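PDB 3TTY: beta-galactosidase from Bacillus circulans subsp. alkalophilus, which hydrolyses beta-D-galactosides, releasing galactose from their non-reducing ends, as a trimeric glycoside hydrolase with a TIM-barrel catalytic domain. Local coordinates for residues 45-50 / 80-85; 110-115 / 147-152. All blocks are in the same frame, centred on the assembly; numbering follows the deposited sequence.

Interaction 1 of 2, residues 45-50 / 80-85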
loop_
_atom_site.group_PDB
_atom_site.type_symbol
_atom_site.label_atom_id
_atom_site.label_comp_id
_atom_site.label_asym_id
_atom_site.label_seq_id
_atom_site.Cartn_x
_atom_site.Cartn_y
_atom_site.Cartn_z
ATOM N N PHE A 45 -21.125 11.303 24.302
ATOM C CA PHE A 45 -20.614 12.185 23.258
ATOM C C PHE A 45 -21.338 13.514 23.177
ATOM O O PHE A 45 -21.833 13.892 22.114
ATOM C CB PHE A 45 -20.647 11.482 21.893
ATOM C CG PHE A 45 -19.588 10.407 21.734
ATOM C CD1 PHE A 45 -18.238 10.727 21.779
ATOM C CD2 PHE A 45 -19.943 9.088 21.518
ATOM C CE1 PHE A 45 -17.255 9.748 21.614
ATOM C CE2 PHE A 45 -18.969 8.098 21.361
ATOM C CZ PHE A 45 -17.620 8.433 21.410
ATOM N N SER A 46 -21.379 14.241 24.290
ATOM C CA SER A 46 -22.155 15.466 24.325
ATOM C C SER A 46 -21.407 16.597 25.013
ATOM O O SER A 46 -22.016 17.496 25.601
ATOM C CB SER A 46 -23.504 15.221 25.006
ATOM O OG SER A 46 -24.469 14.824 24.054
ATOM N N TRP A 47 -20.084 16.553 24.933
ATOM C CA TRP A 47 -19.287 17.578 25.556
ATOM C C TRP A 47 -19.736 18.946 25.028
ATOM O O TRP A 47 -20.039 19.843 25.805
ATOM C CB TRP A 47 -17.803 17.322 25.308
ATOM C CG TRP A 47 -16.899 18.133 26.168
ATOM C CD1 TRP A 47 -17.207 19.290 26.835
ATOM C CD2 TRP A 47 -15.530 17.844 26.470
ATOM N NE1 TRP A 47 -16.097 19.745 27.521
ATOM C CE2 TRP A 47 -15.060 18.873 27.312
ATOM C CE3 TRP A 47 -14.651 16.830 26.089
ATOM C CZ2 TRP A 47 -13.755 18.891 27.805
ATOM C CZ3 TRP A 47 -13.357 16.856 26.570
ATOM C CH2 TRP A 47 -12.924 17.878 27.419
ATOM N N ALA A 48 -19.829 19.088 23.713
ATOM C CA ALA A 48 -20.204 20.372 23.129
ATOM C C ALA A 48 -21.647 20.778 23.448
ATOM O O ALA A 48 -21.944 21.962 23.588
ATOM C CB ALA A 48 -19.953 20.390 21.618
ATOM N N LYS A 49 -22.546 19.812 23.578
ATOM C CA LYS A 49 -23.916 20.160 23.958
ATOM C C LYS A 49 -23.949 20.756 25.365
ATOM O O LYS A 49 -24.697 21.690 25.656
ATOM C CB LYS A 49 -24.842 18.946 23.882
ATOM C CG LYS A 49 -26.322 19.307 24.066
ATOM C CD LYS A 49 -27.209 18.101 23.863
ATOM C CE LYS A 49 -28.694 18.479 23.946
ATOM N NZ LYS A 49 -29.055 19.662 23.125
ATOM N N ILE A 50 -23.115 20.216 26.236
ATOM C CA ILE A 50 -23.050 20.698 27.600
ATOM C C ILE A 50 -22.306 22.016 27.669
ATOM O O ILE A 50 -22.785 22.986 28.262
ATOM C CB ILE A 50 -22.333 19.688 28.503
ATOM C CG1 ILE A 50 -23.167 18.405 28.612
ATOM C CG2 ILE A 50 -22.054 20.314 29.858
ATOM C CD1 ILE A 50 -22.399 17.217 29.155
ATOM N N THR A 80 -18.696 10.624 31.213
ATOM C CA THR A 80 -18.207 11.981 31.432
ATOM C C THR A 80 -18.182 12.834 30.161
ATOM O O THR A 80 -17.957 14.044 30.241
ATOM C CB THR A 80 -16.789 11.958 32.003
ATOM O OG1 THR A 80 -15.939 11.250 31.095
ATOM C CG2 THR A 80 -16.779 11.258 33.347
ATOM N N SER A 81 -18.380 12.206 29.001
ATOM C CA SER A 81 -18.441 12.926 27.723
ATOM C C SER A 81 -17.086 13.433 27.241
ATOM O O SER A 81 -17.026 14.243 26.325
ATOM C CB SER A 81 -19.399 14.118 27.804
ATOM O OG SER A 81 -20.546 13.923 27.001
ATOM N N THR A 82 -16.004 12.959 27.840
ATOM C CA THR A 82 -14.680 13.456 27.476
ATOM C C THR A 82 -14.000 12.751 26.293
ATOM O O THR A 82 -12.867 13.075 25.951
ATOM C CB THR A 82 -13.733 13.451 28.695
ATOM O OG1 THR A 82 -13.601 12.115 29.191
ATOM C CG2 THR A 82 -14.278 14.369 29.804
ATOM N N GLY A 83 -14.681 11.799 25.663
ATOM C CA GLY A 83 -14.090 11.053 24.559
ATOM C C GLY A 83 -14.009 11.823 23.244
ATOM O O GLY A 83 -13.369 11.380 22.302
ATOM N N ALA A 84 -14.677 12.969 23.164
ATOM C CA ALA A 84 -14.582 13.815 21.981
ATOM C C ALA A 84 -14.777 15.260 22.408
ATOM O O ALA A 84 -15.828 15.603 22.955
ATOM C CB ALA A 84 -15.631 13.426 20.937
ATOM N N HIS A 85 -13.761 16.093 22.171
ATOM C CA HIS A 85 -13.800 17.481 22.600
ATOM C C HIS A 85 -14.628 18.336 21.638
ATOM O O HIS A 85 -14.922 17.908 20.539
ATOM C CB HIS A 85 -12.373 18.031 22.780
ATOM C CG HIS A 85 -11.519 17.945 21.552
ATOM N ND1 HIS A 85 -10.400 17.146 21.478
ATOM C CD2 HIS A 85 -11.614 18.570 20.351
ATOM C CE1 HIS A 85 -9.846 17.275 20.285
ATOM N NE2 HIS A 85 -10.564 18.133 19.582
HETATM O O HOH W 1 -18.158 14.415 23.879
#

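Interaction 2 of 2, residues 110-115 / 147-152. With ZN (zinc ion), chain G; GLA (alpha-D-galactopyranose), chain H.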
loop_
_atom_site.group_PDB
_atom_site.type_symbol
_atom_site.label_atom_id
_atom_site.label_comp_id
_atom_site.label_asym_id
_atom_site.label_seq_id
_atom_site.Cartn_x
_atom_site.Cartn_y
_atom_site.Cartn_z
ATOM N N GLY A 110 -13.185 13.689 13.980
ATOM C CA GLY A 110 -13.130 12.380 14.619
ATOM C C GLY A 110 -13.436 12.420 16.109
ATOM O O GLY A 110 -14.282 13.198 16.567
ATOM N N ARG A 111 -12.744 11.578 16.867
ATOM C CA ARG A 111 -12.957 11.462 18.304
ATOM C C ARG A 111 -11.759 10.731 18.922
ATOM O O ARG A 111 -10.844 10.328 18.196
ATOM C CB ARG A 111 -14.235 10.667 18.558
ATOM C CG ARG A 111 -14.203 9.291 17.912
ATOM C CD ARG A 111 -15.268 8.366 18.485
ATOM N NE ARG A 111 -15.142 7.013 17.946
ATOM C CZ ARG A 111 -16.004 6.027 18.177
ATOM N NH1 ARG A 111 -17.065 6.231 18.951
ATOM N NH2 ARG A 111 -15.795 4.829 17.646
ATOM N N HIS A 112 -11.775 10.550 20.247
ATOM C CA HIS A 112 -10.753 9.759 20.961
ATOM C C HIS A 112 -9.330 10.229 20.687
ATOM O O HIS A 112 -8.396 9.435 20.762
ATOM C CB HIS A 112 -10.806 8.279 20.556
ATOM C CG HIS A 112 -12.144 7.638 20.743
ATOM N ND1 HIS A 112 -12.480 6.450 20.132
ATOM C CD2 HIS A 112 -13.232 8.019 21.451
ATOM C CE1 HIS A 112 -13.713 6.118 20.468
ATOM N NE2 HIS A 112 -14.197 7.057 21.263
ATOM N N ASN A 113 -9.164 11.506 20.368
ATOM C CA ASN A 113 -7.892 11.977 19.855
ATOM C C ASN A 113 -7.423 13.292 20.509
ATOM O O ASN A 113 -6.756 14.102 19.867
ATOM C CB ASN A 113 -7.969 12.113 18.320
ATOM C CG ASN A 113 -9.134 13.002 17.870
ATOM O OD1 ASN A 113 -9.759 13.682 18.697
ATOM N ND2 ASN A 113 -9.422 13.010 16.561
ATOM N N SER A 114 -7.770 13.512 21.777
ATOM C CA SER A 114 -7.233 14.666 22.498
ATOM C C SER A 114 -5.805 14.377 22.972
ATOM O O SER A 114 -5.501 13.272 23.401
ATOM C CB SER A 114 -8.116 15.042 23.692
ATOM O OG SER A 114 -9.400 15.489 23.269
ATOM N N CYS A 115 -4.913 15.355 22.881
ATOM C CA CYS A 115 -3.559 15.112 23.363
ATOM C C CYS A 115 -3.623 14.865 24.866
ATOM O O CYS A 115 -4.129 15.703 25.611
ATOM C CB CYS A 115 -2.625 16.282 23.044
ATOM S SG CYS A 115 -1.129 16.272 24.060
ATOM N N VAL A 147 -15.944 6.746 32.189
ATOM C CA VAL A 147 -14.981 7.822 31.932
ATOM C C VAL A 147 -14.562 7.864 30.478
ATOM O O VAL A 147 -14.092 6.854 29.927
ATOM C CB VAL A 147 -13.712 7.671 32.786
ATOM C CG1 VAL A 147 -12.633 8.658 32.322
ATOM C CG2 VAL A 147 -14.042 7.856 34.263
ATOM N N SER A 148 -14.738 9.027 29.850
ATOM C CA SER A 148 -14.324 9.200 28.462
ATOM C C SER A 148 -14.969 8.101 27.597
ATOM O O SER A 148 -16.108 7.703 27.839
ATOM C CB SER A 148 -12.790 9.150 28.370
ATOM O OG SER A 148 -12.313 9.611 27.117
ATOM N N ASN A 149 -14.237 7.635 26.591
ATOM C CA ASN A 149 -14.655 6.527 25.750
ATOM C C ASN A 149 -13.458 6.020 24.953
ATOM O O ASN A 149 -12.754 6.810 24.317
ATOM C CB ASN A 149 -15.767 6.945 24.787
ATOM C CG ASN A 149 -16.414 5.748 24.107
ATOM O OD1 ASN A 149 -17.058 4.930 24.758
ATOM N ND2 ASN A 149 -16.234 5.635 22.798
ATOM N N GLU A 150 -13.237 4.708 24.994
ATOM C CA GLU A 150 -12.110 4.067 24.305
ATOM C C GLU A 150 -10.845 4.946 24.165
ATOM O O GLU A 150 -10.497 5.382 23.064
ATOM C CB GLU A 150 -12.541 3.530 22.927
ATOM C CG GLU A 150 -13.613 2.451 22.967
ATOM C CD GLU A 150 -13.699 1.643 21.669
ATOM O OE1 GLU A 150 -13.325 2.169 20.589
ATOM O OE2 GLU A 150 -14.132 0.469 21.735
ATOM N N TYR A 151 -10.175 5.215 25.281
ATOM C CA TYR A 151 -8.847 5.825 25.244
ATOM C C TYR A 151 -7.916 5.089 24.263
ATOM O O TYR A 151 -7.905 3.861 24.197
ATOM C CB TYR A 151 -8.226 5.773 26.630
ATOM C CG TYR A 151 -8.755 6.765 27.641
ATOM C CD1 TYR A 151 -8.460 8.107 27.531
ATOM C CD2 TYR A 151 -9.505 6.343 28.738
ATOM C CE1 TYR A 151 -8.907 9.015 28.461
ATOM C CE2 TYR A 151 -9.955 7.249 29.693
ATOM C CZ TYR A 151 -9.644 8.585 29.544
ATOM O OH TYR A 151 -10.071 9.510 30.467
ATOM N N GLY A 152 -7.127 5.830 23.491
ATOM C CA GLY A 152 -6.248 5.177 22.536
ATOM C C GLY A 152 -5.593 6.095 21.532
ATOM O O GLY A 152 -5.886 7.289 21.491
HETATM ZN ZN ZN G . 0.595 15.275 22.639
HETATM C C1 GLA H . -16.672 1.383 19.844
HETATM C C2 GLA H . -17.153 2.720 20.461
HETATM C C3 GLA H . -18.655 2.976 20.241
HETATM C C4 GLA H . -18.957 2.728 18.771
HETATM C C5 GLA H . -18.475 1.327 18.380
HETATM C C6 GLA H . -18.861 1.072 16.918
HETATM O O1 GLA H . -17.122 0.192 20.515
HETATM O O2 GLA H . -16.880 2.748 21.852
HETATM O O3 GLA H . -19.020 4.331 20.560
HETATM O O4 GLA H . -18.225 3.703 18.040
HETATM O O5 GLA H . -17.048 1.278 18.478
HETATM O O6 GLA H . -18.787 -0.329 16.626
HETATM O O HOH W 2 -8.099 8.793 23.355
#

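Interaction 1 of 2, residues 45-50 / 80-85
Ser81 OG takes a hydrogen bond from Ser46 N at 2.9 Å, with an N-H...O angle of 153°, and is also hydrogen-bonded to the carbonyl oxygen of Asn43. Its hydroxyl thereby stitches the turn after strand 75-79 to the turn that leads into helix 47-50. Ser46 sits at the N-cap position of that helix, but its own OG goes to Glu18 instead of capping. A water bridges the helix start to the loop: it accepts from Trp47 N at 3.1 Å and donates to Ser81 O at 2.7 Å and to Ala84 O at 2.8 Å. Beside this polar core lies the Trp47 indole. Trp47 has CG anti to its backbone N (chi1 -166°), which carries the ring across to 81-85. Trp47 CB comes to 3.3 Å from Ser81 O. Trp47 CE3 lies 3.6 Å from both Thr82 CA and His85 CA, and Thr82 CG2 sits over one face of the indole. Trp47 NE1 is hydrogen-bonded to Gln51 OE1, just past the helix. The Phe45 ring takes Ala84 at its edge, Phe45 CD1 to Ala84 CB at 3.8 Å, and also belongs to the galactose pocket. A second subunit comes in here too, its Trp187 meeting the Phe45 ring and packing on Ala84. Between these segments no backbone N-H bonds directly to a backbone carbonyl; one serine hydroxyl and one water make the polar connections, in a contact whose touching residues are all buried, so the join probably depends on keeping that water in place.

Interaction 2 of 2, residues 110-115 / 147-152
Asn149 ND2 donates two hydrogen bonds, one to His112 NE2 at 2.9 Å and one to O2 of the bound galactose at 3.1 Å. Arg111 grips the same sugar: its chain, extended from CG to NE, carries the guanidinium out so that Arg111 NH2 reaches O4 at 2.7 Å and NH1 donates to both O4 and O3. Glu150 brings OE2 to 3.2 Å from galactose O1. An Asn-Glu pair just after strand 142-146, the fourth of the barrel, is the hallmark of clan GH-A, where the glutamate is the acid/base, so Glu150 probably has that role.

His112 is the second-shell residue. The carbonyl oxygens of Asn149 and Glu150 lie over one face of its ring, where Glu150 CB also makes a CH-pi contact, while Arg111 CD lies over the opposite face, toward the rim. His112 CE1 in turn sits over one face of the Arg111 guanidinium. The Asn149 amide is turned 47° from the ring plane, and its OD1 is held by Asn252. With an alanine in place of His112, Asn149 ND2 would probably be left without its protein acceptor and the guanidinium without that neighbour. A water bridges His112 O to Gly152 N.

Farther along, Cys115 binds the zinc ion with Cys155, Cys157 and Cys160. The contact joins the loop leading into helix 119-135 to the loop just after strand 142-146, in which Val147 and Tyr151 pack against helix 215-243 and strand 249-253.

Following the chain from the N terminus, strand 39-42 runs into 45-50; helix 60-71 and strand 75-79 come next, and 80-85 returns to close interaction 1. Only then does 110-115 open interaction 2, which closes at 147-152 after helix 119-135 and strand 142-146. The two loops follow in series, neither nested nor crossed, and tie together the C-terminal ends of strands 39-42, 75-79 and 142-146. They also touch: Gly83 O meets His112 N at 2.7 Å, His85 ND1 meets Ser114 OG, and Phe45 packs on Arg111. Together they contribute Phe45, Arg111, Asn149 and Glu150 to the galactose pocket, linked outward to the zinc site and the second subunit.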